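Local atomic coordinates of Tv2483 (Treponema vincentii, PDB entry 6DET), a protein that binds L-arginine with high selectivity and, as a lipoprotein of the solute-binding family 3, probably delivers it to an ABC transporter. Residues V59-I65 / F250-F255; N242-I247 / S260-V264. All coordinates share one frame; numbering follows the deposited sequence.

Overall arrangement
Both contacts lie on the same side of the chain's centre, in the lobe built on strands 37-42, 76-81 and 98-104, and both use helix 246-255. Contact 1 packs the C-terminal part of that helix against the start of helix 61-73; contact 2 joins its first turn, and the end of helix 228-243, to the tail that follows it. Their centres are 12 Å apart. Y61 OH of contact 1 packs 3.4 Å from I247 CG2 of contact 2, and R252 NH1 forms a 3.0 Å salt bridge with E245 OE1, although E245 is poorly ordered. The side chain of F255, in contact 1, is about 12 Å from the bound arginine; contact 2 is a surface contact.

Contact 1: V59-I65 / F250-F255; sequences VGYDIDI and FSRKWF
Y61 and D64 meet F250, K253, W254 and F255 where two nearly antiparallel helices pack in one lobe of this family 3 solute-binding fold: segments 61-65 and 250-255 run at 157°, axes 10.0 Å apart.

The polar part centres on D64 OD2, which takes two donors. K253, its chain extended, brings NZ to 2.6 Å from D64 OD2 on the syn side, a salt bridge. W254 NE1 lies 2.8 Å from D64 OD2 and reaches it from above the carboxylate plane, with a nearly straight N-H (164°); this bond, together with packing on both indole faces, restrains the indole's rotation.

The aromatic part begins with Y61, a knob among F250, S251, W254 and F255. With CG anti to the backbone N, the ring is directed across to helix 250-255, where one face receives the edge of F255, an edge-to-face pair with planes at 73°; I65 CD1 lies over the opposite face, toward the rim.

CH-pi contacts complete the packing. G60, the N-cap residue, sets CA 3.7 Å from the centroid of the W254 six-membered ring, while K253 CE lies over the other indole face, toward the rim. D64 CB stands 3.6 Å from the F250 ring centroid, almost exactly on the ring normal.

Contact 2: N242-I247 / S260-V264; sequences NEDETI and SILNV
N242 and L262 approach to 6.6 Å between CA atoms, and I247 and S260 to 7.0 Å, as the irregular C-terminal tail, with a type I beta turn from I261 to V264, passes the junction of two helices. In this family 3 solute-binding fold these are consecutive helices, 228-243 and 246-255, joined by a short link (D244-E245), and the tail packs beside them.

Within the link, D244 OD1 accepts from T246 N at 3.0 Å, which defines an Asx turn, and also from T246 OG1. The other carboxylate oxygen of D244 forms a salt bridge with R72 of helix 61-73, so both oxygens are engaged.

Across the contact, N242 is the main polar residue. Its CG is anti to the backbone N (chi1 -160°), which carries the amide out to the tail. S260 OG donates to N242 OD1 at 2.6 Å, from above the carbonyl plane rather than along a lone pair. The amide's other end meets a water, which accepts from N242 ND2 at 3.0 Å. Because that water already donates to S260 O at 2.8 Å and, weakly, to N263 OD1, the network is consistent with OD1 facing S260 and ND2 the water.

Van der Waals packing lies alongside. L262 CB comes within 3.6 Å of N242 CG, and the L262 side chain also touches T117 and Y119. I247, buried, packs on L238 and M241 of helix 228-243. Its two branches reach different tail residues: CG2 packs against S260 OG, whereas the apolar pair is I247 CD1 with L262 CD1 at 3.6 Å, the side chains crossing at about a right angle.

Contact 1: V59-I65 / F250-F255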
ATOM      1  N   VAL A  59      -0.121  -8.118  11.775  1.00 35.27           N
ATOM      2  CA  VAL A  59      -1.571  -8.218  11.652  1.00 36.41           C
ATOM      3  C   VAL A  59      -2.020  -7.178  10.646  1.00 35.57           C
ATOM      4  O   VAL A  59      -1.287  -6.240  10.324  1.00 35.35           O
ATOM      5  CB  VAL A  59      -2.296  -8.001  12.997  1.00 44.18           C
ATOM      6  CG1 VAL A  59      -1.973  -9.130  13.971  1.00 50.04           C
ATOM      7  CG2 VAL A  59      -1.909  -6.651  13.604  1.00 38.34           C
ATOM      8  N   GLY A  60      -3.236  -7.360  10.136  1.00 31.62           N
ATOM      9  CA  GLY A  60      -3.818  -6.321   9.329  1.00 32.70           C
ATOM     10  C   GLY A  60      -4.667  -6.891   8.219  1.00 31.72           C
ATOM     11  O   GLY A  60      -4.799  -8.112   8.075  1.00 33.41           O
ATOM     12  N   TYR A  61      -5.253  -5.980   7.447  1.00 28.87           N
ATOM     13  CA  TYR A  61      -6.159  -6.354   6.368  1.00 26.24           C
ATOM     14  C   TYR A  61      -5.459  -7.246   5.354  1.00 30.02           C
ATOM     15  O   TYR A  61      -6.002  -8.275   4.942  1.00 33.00           O
ATOM     16  CB  TYR A  61      -6.677  -5.094   5.700  1.00 29.05           C
ATOM     17  CG  TYR A  61      -7.734  -5.294   4.646  1.00 28.32           C
ATOM     18  CD1 TYR A  61      -8.950  -5.912   4.948  1.00 29.09           C
ATOM     19  CD2 TYR A  61      -7.544  -4.807   3.359  1.00 35.32           C
ATOM     20  CE1 TYR A  61      -9.954  -6.058   3.970  1.00 33.21           C
ATOM     21  CE2 TYR A  61      -8.538  -4.936   2.392  1.00 29.50           C
ATOM     22  CZ  TYR A  61      -9.739  -5.563   2.713  1.00 30.21           C
ATOM     23  OH  TYR A  61     -10.749  -5.708   1.794  1.00 32.32           O
ATOM     24  N   ASP A  62      -4.265  -6.833   4.899  1.00 29.88           N
ATOM     25  CA  ASP A  62      -3.530  -7.613   3.902  1.00 30.84           C
ATOM     26  C   ASP A  62      -3.125  -8.953   4.478  1.00 29.04           C
ATOM     27  O   ASP A  62      -3.099  -9.959   3.770  1.00 30.02           O
ATOM     28  CB  ASP A  62      -2.274  -6.880   3.432  1.00 29.17           C
ATOM     29  CG  ASP A  62      -2.544  -5.704   2.527  1.00 30.00           C
ATOM     30  OD1 ASP A  62      -3.716  -5.437   2.168  1.00 30.72           O
ATOM     31  OD2 ASP A  62      -1.551  -5.048   2.139  1.00 30.22           O
ATOM     32  N   ILE A  63      -2.814  -8.979   5.771  1.00 33.65           N
ATOM     33  CA  ILE A  63      -2.390 -10.212   6.416  1.00 29.93           C
ATOM     34  C   ILE A  63      -3.556 -11.179   6.514  1.00 32.10           C
ATOM     35  O   ILE A  63      -3.407 -12.385   6.277  1.00 32.54           O
ATOM     36  CB  ILE A  63      -1.813  -9.885   7.812  1.00 34.68           C
ATOM     37  CG1 ILE A  63      -0.798  -8.733   7.739  1.00 34.56           C
ATOM     38  CG2 ILE A  63      -1.217 -11.106   8.439  1.00 35.72           C
ATOM     39  CD1 ILE A  63       0.382  -8.971   6.845  1.00 36.35           C
ATOM     40  N   ASP A  64      -4.743 -10.674   6.872  1.00 32.14           N
ATOM     41  CA  ASP A  64      -5.890 -11.562   6.969  1.00 31.52           C
ATOM     42  C   ASP A  64      -6.220 -12.153   5.601  1.00 34.34           C
ATOM     43  O   ASP A  64      -6.517 -13.349   5.481  1.00 32.80           O
ATOM     44  CB  ASP A  64      -7.092 -10.806   7.532  1.00 33.83           C
ATOM     45  CG  ASP A  64      -7.033 -10.639   9.046  1.00 35.42           C
ATOM     46  OD1 ASP A  64      -6.193 -11.276   9.697  1.00 34.41           O
ATOM     47  OD2 ASP A  64      -7.858  -9.879   9.573  1.00 38.25           O
ATOM     48  N   ILE A  65      -6.127 -11.331   4.551  1.00 31.19           N
ATOM     49  CA  ILE A  65      -6.400 -11.813   3.193  1.00 28.37           C
ATOM     50  C   ILE A  65      -5.442 -12.947   2.830  1.00 30.22           C
ATOM     51  O   ILE A  65      -5.861 -14.031   2.391  1.00 32.46           O
ATOM     52  CB  ILE A  65      -6.319 -10.656   2.174  1.00 29.07           C
ATOM     53  CG1 ILE A  65      -7.466  -9.654   2.372  1.00 31.06           C
ATOM     54  CG2 ILE A  65      -6.380 -11.198   0.744  1.00 29.51           C
ATOM     55  CD1 ILE A  65      -7.348  -8.357   1.584  1.00 33.13           C
ATOM     56  N   PHE A 250     -13.522  -9.033   6.520  1.00 36.85           N
ATOM     57  CA  PHE A 250     -12.217  -8.510   6.936  1.00 37.22           C
ATOM     58  C   PHE A 250     -12.202  -6.990   6.833  1.00 28.74           C
ATOM     59  O   PHE A 250     -11.636  -6.301   7.684  1.00 32.89           O
ATOM     60  CB  PHE A 250     -11.069  -9.062   6.073  1.00 39.04           C
ATOM     61  CG  PHE A 250     -10.719 -10.546   6.279  1.00 34.63           C
ATOM     62  CD1 PHE A 250     -10.919 -11.204   7.487  1.00 37.89           C
ATOM     63  CD2 PHE A 250     -10.131 -11.257   5.230  1.00 32.04           C
ATOM     64  CE1 PHE A 250     -10.558 -12.548   7.639  1.00 39.35           C
ATOM     65  CE2 PHE A 250      -9.789 -12.584   5.382  1.00 33.00           C
ATOM     66  CZ  PHE A 250     -10.004 -13.227   6.584  1.00 36.64           C
ATOM     67  N   SER A 251     -12.761  -6.450   5.750  1.00 30.53           N
ATOM     68  CA  SER A 251     -12.785  -5.000   5.589  1.00 33.77           C
ATOM     69  C   SER A 251     -13.596  -4.333   6.697  1.00 32.92           C
ATOM     70  O   SER A 251     -13.203  -3.280   7.225  1.00 34.82           O
ATOM     71  CB  SER A 251     -13.361  -4.650   4.219  1.00 30.71           C
ATOM     72  OG  SER A 251     -13.425  -3.245   4.033  1.00 30.19           O
ATOM     73  N   ARG A 252     -14.745  -4.917   7.049  1.00 31.39           N
ATOM     74  CA  ARG A 252     -15.568  -4.348   8.115  1.00 37.36           C
ATOM     75  C   ARG A 252     -14.815  -4.387   9.439  1.00 41.42           C
ATOM     76  O   ARG A 252     -14.862  -3.433  10.218  1.00 38.16           O
ATOM     77  CB  ARG A 252     -16.902  -5.101   8.211  1.00 39.42           C
ATOM     78  CG  ARG A 252     -17.766  -4.976   6.948  1.00 40.09           C
ATOM     79  CD  ARG A 252     -19.165  -5.570   7.111  1.00 38.18           C
ATOM     80  NE  ARG A 252     -19.972  -5.291   5.933  1.00 35.44           N
ATOM     81  CZ  ARG A 252     -20.188  -6.154   4.938  1.00 38.65           C
ATOM     82  NH1 ARG A 252     -19.671  -7.377   4.979  1.00 36.70           N
ATOM     83  NH2 ARG A 252     -20.933  -5.799   3.895  1.00 35.63           N
ATOM     84  N   LYS A 253     -14.085  -5.474   9.684  1.00 33.72           N
ATOM     85  CA  LYS A 253     -13.240  -5.584  10.875  1.00 36.12           C
ATOM     86  C   LYS A 253     -12.234  -4.447  10.958  1.00 42.26           C
ATOM     87  O   LYS A 253     -12.061  -3.827  12.021  1.00 41.50           O
ATOM     88  CB  LYS A 253     -12.516  -6.928  10.855  1.00 34.57           C
ATOM     89  CG  LYS A 253     -11.470  -7.153  11.952  1.00 40.99           C
ATOM     90  CD  LYS A 253     -10.634  -8.412  11.602  1.00 39.37           C
ATOM     91  CE  LYS A 253      -9.459  -8.657  12.532  1.00 49.95           C
ATOM     92  NZ  LYS A 253      -8.706  -9.864  12.082  1.00 42.93           N
ATOM     93  N   TRP A 254     -11.531  -4.177   9.860  1.00 34.21           N
ATOM     94  CA  TRP A 254     -10.388  -3.266   9.902  1.00 36.78           C
ATOM     95  C   TRP A 254     -10.744  -1.810   9.596  1.00 39.28           C
ATOM     96  O   TRP A 254     -10.055  -0.898  10.084  1.00 37.01           O
ATOM     97  CB  TRP A 254      -9.317  -3.740   8.919  1.00 33.73           C
ATOM     98  CG  TRP A 254      -8.619  -4.974   9.381  1.00 34.71           C
ATOM     99  CD1 TRP A 254      -8.755  -6.232   8.879  1.00 36.59           C
ATOM    100  CD2 TRP A 254      -7.694  -5.073  10.473  1.00 41.74           C
ATOM    101  NE1 TRP A 254      -7.958  -7.108   9.581  1.00 34.53           N
ATOM    102  CE2 TRP A 254      -7.298  -6.417  10.568  1.00 35.86           C
ATOM    103  CE3 TRP A 254      -7.163  -4.152  11.372  1.00 41.43           C
ATOM    104  CZ2 TRP A 254      -6.382  -6.861  11.531  1.00 37.28           C
ATOM    105  CZ3 TRP A 254      -6.263  -4.599  12.328  1.00 36.88           C
ATOM    106  CH2 TRP A 254      -5.890  -5.936  12.398  1.00 36.62           C
ATOM    107  N   PHE A 255     -11.797  -1.576   8.803  1.00 33.42           N
ATOM    108  CA  PHE A 255     -12.158  -0.253   8.325  1.00 34.97           C
ATOM    109  C   PHE A 255     -13.515   0.230   8.820  1.00 35.44           C
ATOM    110  O   PHE A 255     -13.811   1.410   8.666  1.00 36.20           O
ATOM    111  CB  PHE A 255     -12.185  -0.221   6.780  1.00 33.88           C
ATOM    112  CG  PHE A 255     -10.850  -0.503   6.123  1.00 32.49           C
ATOM    113  CD1 PHE A 255      -9.810   0.409   6.203  1.00 33.44           C
ATOM    114  CD2 PHE A 255     -10.655  -1.684   5.413  1.00 33.02           C
ATOM    115  CE1 PHE A 255      -8.568   0.134   5.614  1.00 31.55           C
ATOM    116  CE2 PHE A 255      -9.442  -1.948   4.792  1.00 32.45           C
ATOM    117  CZ  PHE A 255      -8.389  -1.040   4.909  1.00 33.50           C
TER

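Contact 2: N242-I247 / S260-V264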
ATOM      1  N   ASN A 242     -14.074 -13.054  -1.886  1.00 29.24           N
ATOM      2  CA  ASN A 242     -14.833 -11.808  -1.925  1.00 33.21           C
ATOM      3  C   ASN A 242     -16.316 -12.090  -2.059  1.00 34.17           C
ATOM      4  O   ASN A 242     -17.134 -11.471  -1.371  1.00 33.37           O
ATOM      5  CB  ASN A 242     -14.357 -10.926  -3.075  1.00 32.83           C
ATOM      6  CG  ASN A 242     -14.751  -9.479  -2.882  1.00 32.48           C
ATOM      7  OD1 ASN A 242     -14.345  -8.853  -1.909  1.00 33.38           O
ATOM      8  ND2 ASN A 242     -15.568  -8.949  -3.789  1.00 29.94           N
ATOM      9  N   GLU A 243     -16.674 -13.031  -2.943  1.00 31.10           N
ATOM     10  CA  GLU A 243     -18.083 -13.358  -3.157  1.00 31.97           C
ATOM     11  C   GLU A 243     -18.700 -13.971  -1.916  1.00 31.43           C
ATOM     12  O   GLU A 243     -19.878 -13.733  -1.631  1.00 38.05           O
ATOM     13  CB  GLU A 243     -18.234 -14.317  -4.333  1.00 32.29           C
ATOM     14  CG  GLU A 243     -19.635 -14.940  -4.473  1.00 32.63           C
ATOM     15  CD  GLU A 243     -20.711 -13.912  -4.633  1.00 39.00           C
ATOM     16  OE1 GLU A 243     -20.379 -12.823  -5.118  1.00 35.31           O
ATOM     17  OE2 GLU A 243     -21.892 -14.207  -4.309  1.00 35.59           O
ATOM     18  N   ASP A 244     -17.935 -14.782  -1.172  1.00 32.91           N
ATOM     19  CA  ASP A 244     -18.478 -15.460  -0.007  1.00 35.91           C
ATOM     20  C   ASP A 244     -18.396 -14.607   1.253  1.00 31.43           C
ATOM     21  O   ASP A 244     -18.693 -15.111   2.338  1.00 34.87           O
ATOM     22  CB  ASP A 244     -17.812 -16.832   0.211  1.00 35.49           C
ATOM     23  CG  ASP A 244     -16.398 -16.773   0.797  1.00 39.64           C
ATOM     24  OD1 ASP A 244     -15.947 -15.707   1.247  1.00 35.75           O
ATOM     25  OD2 ASP A 244     -15.748 -17.863   0.838  1.00 37.43           O
ATOM     26  N   GLU A 245     -18.017 -13.337   1.119  1.00 32.55           N
ATOM     27  CA  GLU A 245     -18.085 -12.286   2.143  1.00 40.23           C
ATOM     28  C   GLU A 245     -16.932 -12.365   3.133  1.00 35.80           C
ATOM     29  O   GLU A 245     -16.908 -11.561   4.093  1.00 33.33           O
ATOM     30  CB  GLU A 245     -19.408 -12.290   2.923  1.00 49.02           C
ATOM     31  CG  GLU A 245     -20.558 -11.668   2.134  1.00 76.31           C
ATOM     32  CD  GLU A 245     -20.375 -10.168   1.927  1.00100.65           C
ATOM     33  OE1 GLU A 245     -20.161  -9.456   2.930  1.00125.87           O
ATOM     34  OE2 GLU A 245     -20.433  -9.702   0.766  1.00103.78           O
ATOM     35  N   THR A 246     -15.969 -13.267   2.940  1.00 31.87           N
ATOM     36  CA  THR A 246     -14.822 -13.320   3.851  1.00 36.87           C
ATOM     37  C   THR A 246     -14.038 -12.015   3.808  1.00 32.73           C
ATOM     38  O   THR A 246     -13.703 -11.438   4.853  1.00 34.87           O
ATOM     39  CB  THR A 246     -13.913 -14.498   3.498  1.00 35.93           C
ATOM     40  OG1 THR A 246     -14.653 -15.719   3.594  1.00 41.24           O
ATOM     41  CG2 THR A 246     -12.734 -14.580   4.459  1.00 33.86           C
ATOM     42  N   ILE A 247     -13.751 -11.518   2.609  1.00 35.64           N
ATOM     43  CA  ILE A 247     -12.922 -10.322   2.502  1.00 31.37           C
ATOM     44  C   ILE A 247     -13.746  -9.098   2.901  1.00 33.78           C
ATOM     45  O   ILE A 247     -13.254  -8.261   3.680  1.00 31.03           O
ATOM     46  CB  ILE A 247     -12.307 -10.192   1.099  1.00 32.28           C
ATOM     47  CG1 ILE A 247     -11.192 -11.226   0.958  1.00 29.72           C
ATOM     48  CG2 ILE A 247     -11.718  -8.791   0.909  1.00 29.85           C
ATOM     49  CD1 ILE A 247     -10.524 -11.324  -0.419  1.00 31.57           C
ATOM     50  N   SER A 260     -14.014  -3.404  -0.126  1.00 29.69           N
ATOM     51  CA  SER A 260     -13.392  -4.293  -1.104  1.00 29.67           C
ATOM     52  C   SER A 260     -13.958  -4.002  -2.493  1.00 27.70           C
ATOM     53  O   SER A 260     -15.181  -3.919  -2.660  1.00 25.99           O
ATOM     54  CB  SER A 260     -13.649  -5.755  -0.737  1.00 32.39           C
ATOM     55  OG  SER A 260     -13.097  -6.603  -1.719  1.00 30.44           O
ATOM     56  N   ILE A 261     -13.083  -3.859  -3.490  1.00 28.16           N
ATOM     57  CA  ILE A 261     -13.539  -3.647  -4.863  1.00 23.67           C
ATOM     58  C   ILE A 261     -13.167  -4.813  -5.768  1.00 24.84           C
ATOM     59  O   ILE A 261     -13.043  -4.633  -6.983  1.00 26.56           O
ATOM     60  CB  ILE A 261     -13.023  -2.328  -5.441  1.00 26.60           C
ATOM     61  CG1 ILE A 261     -11.509  -2.276  -5.449  1.00 30.18           C
ATOM     62  CG2 ILE A 261     -13.624  -1.153  -4.640  1.00 25.74           C
ATOM     63  CD1 ILE A 261     -10.977  -1.246  -6.385  1.00 28.30           C
ATOM     64  N   LEU A 262     -12.958  -6.003  -5.196  1.00 27.80           N
ATOM     65  CA  LEU A 262     -12.511  -7.138  -5.987  1.00 28.00           C
ATOM     66  C   LEU A 262     -13.552  -7.652  -6.967  1.00 30.08           C
ATOM     67  O   LEU A 262     -13.206  -8.514  -7.792  1.00 27.41           O
ATOM     68  CB  LEU A 262     -12.097  -8.276  -5.060  1.00 29.43           C
ATOM     69  CG  LEU A 262     -10.669  -8.163  -4.487  1.00 24.02           C
ATOM     70  CD1 LEU A 262     -10.495  -9.078  -3.283  1.00 28.51           C
ATOM     71  CD2 LEU A 262      -9.565  -8.517  -5.523  1.00 26.61           C
ATOM     72  N   ASN A 263     -14.807  -7.192  -6.885  1.00 26.10           N
ATOM     73  CA  ASN A 263     -15.793  -7.559  -7.899  1.00 27.52           C
ATOM     74  C   ASN A 263     -15.858  -6.550  -9.042  1.00 30.19           C
ATOM     75  O   ASN A 263     -16.690  -6.699  -9.944  1.00 31.67           O
ATOM     76  CB  ASN A 263     -17.176  -7.781  -7.263  1.00 27.07           C
ATOM     77  CG  ASN A 263     -17.830  -6.486  -6.744  1.00 30.65           C
ATOM     78  OD1 ASN A 263     -17.129  -5.536  -6.410  1.00 30.08           O
ATOM     79  ND2 ASN A 263     -19.164  -6.470  -6.653  1.00 33.41           N
ATOM     80  N   VAL A 264     -14.975  -5.555  -9.047  1.00 25.22           N
ATOM     81  CA  VAL A 264     -14.849  -4.641 -10.176  1.00 26.95           C
ATOM     82  C   VAL A 264     -13.974  -5.299 -11.231  1.00 32.90           C
ATOM     83  O   VAL A 264     -12.917  -5.865 -10.911  1.00 33.35           O
ATOM     84  CB  VAL A 264     -14.247  -3.294  -9.730  1.00 25.94           C
ATOM     85  CG1 VAL A 264     -14.000  -2.408 -10.959  1.00 29.07           C
ATOM     86  CG2 VAL A 264     -15.164  -2.612  -8.691  1.00 27.19           C
TER
HETATM   87  O   HOH W   1     -16.397  -6.075  -3.861  1.00 30.51           O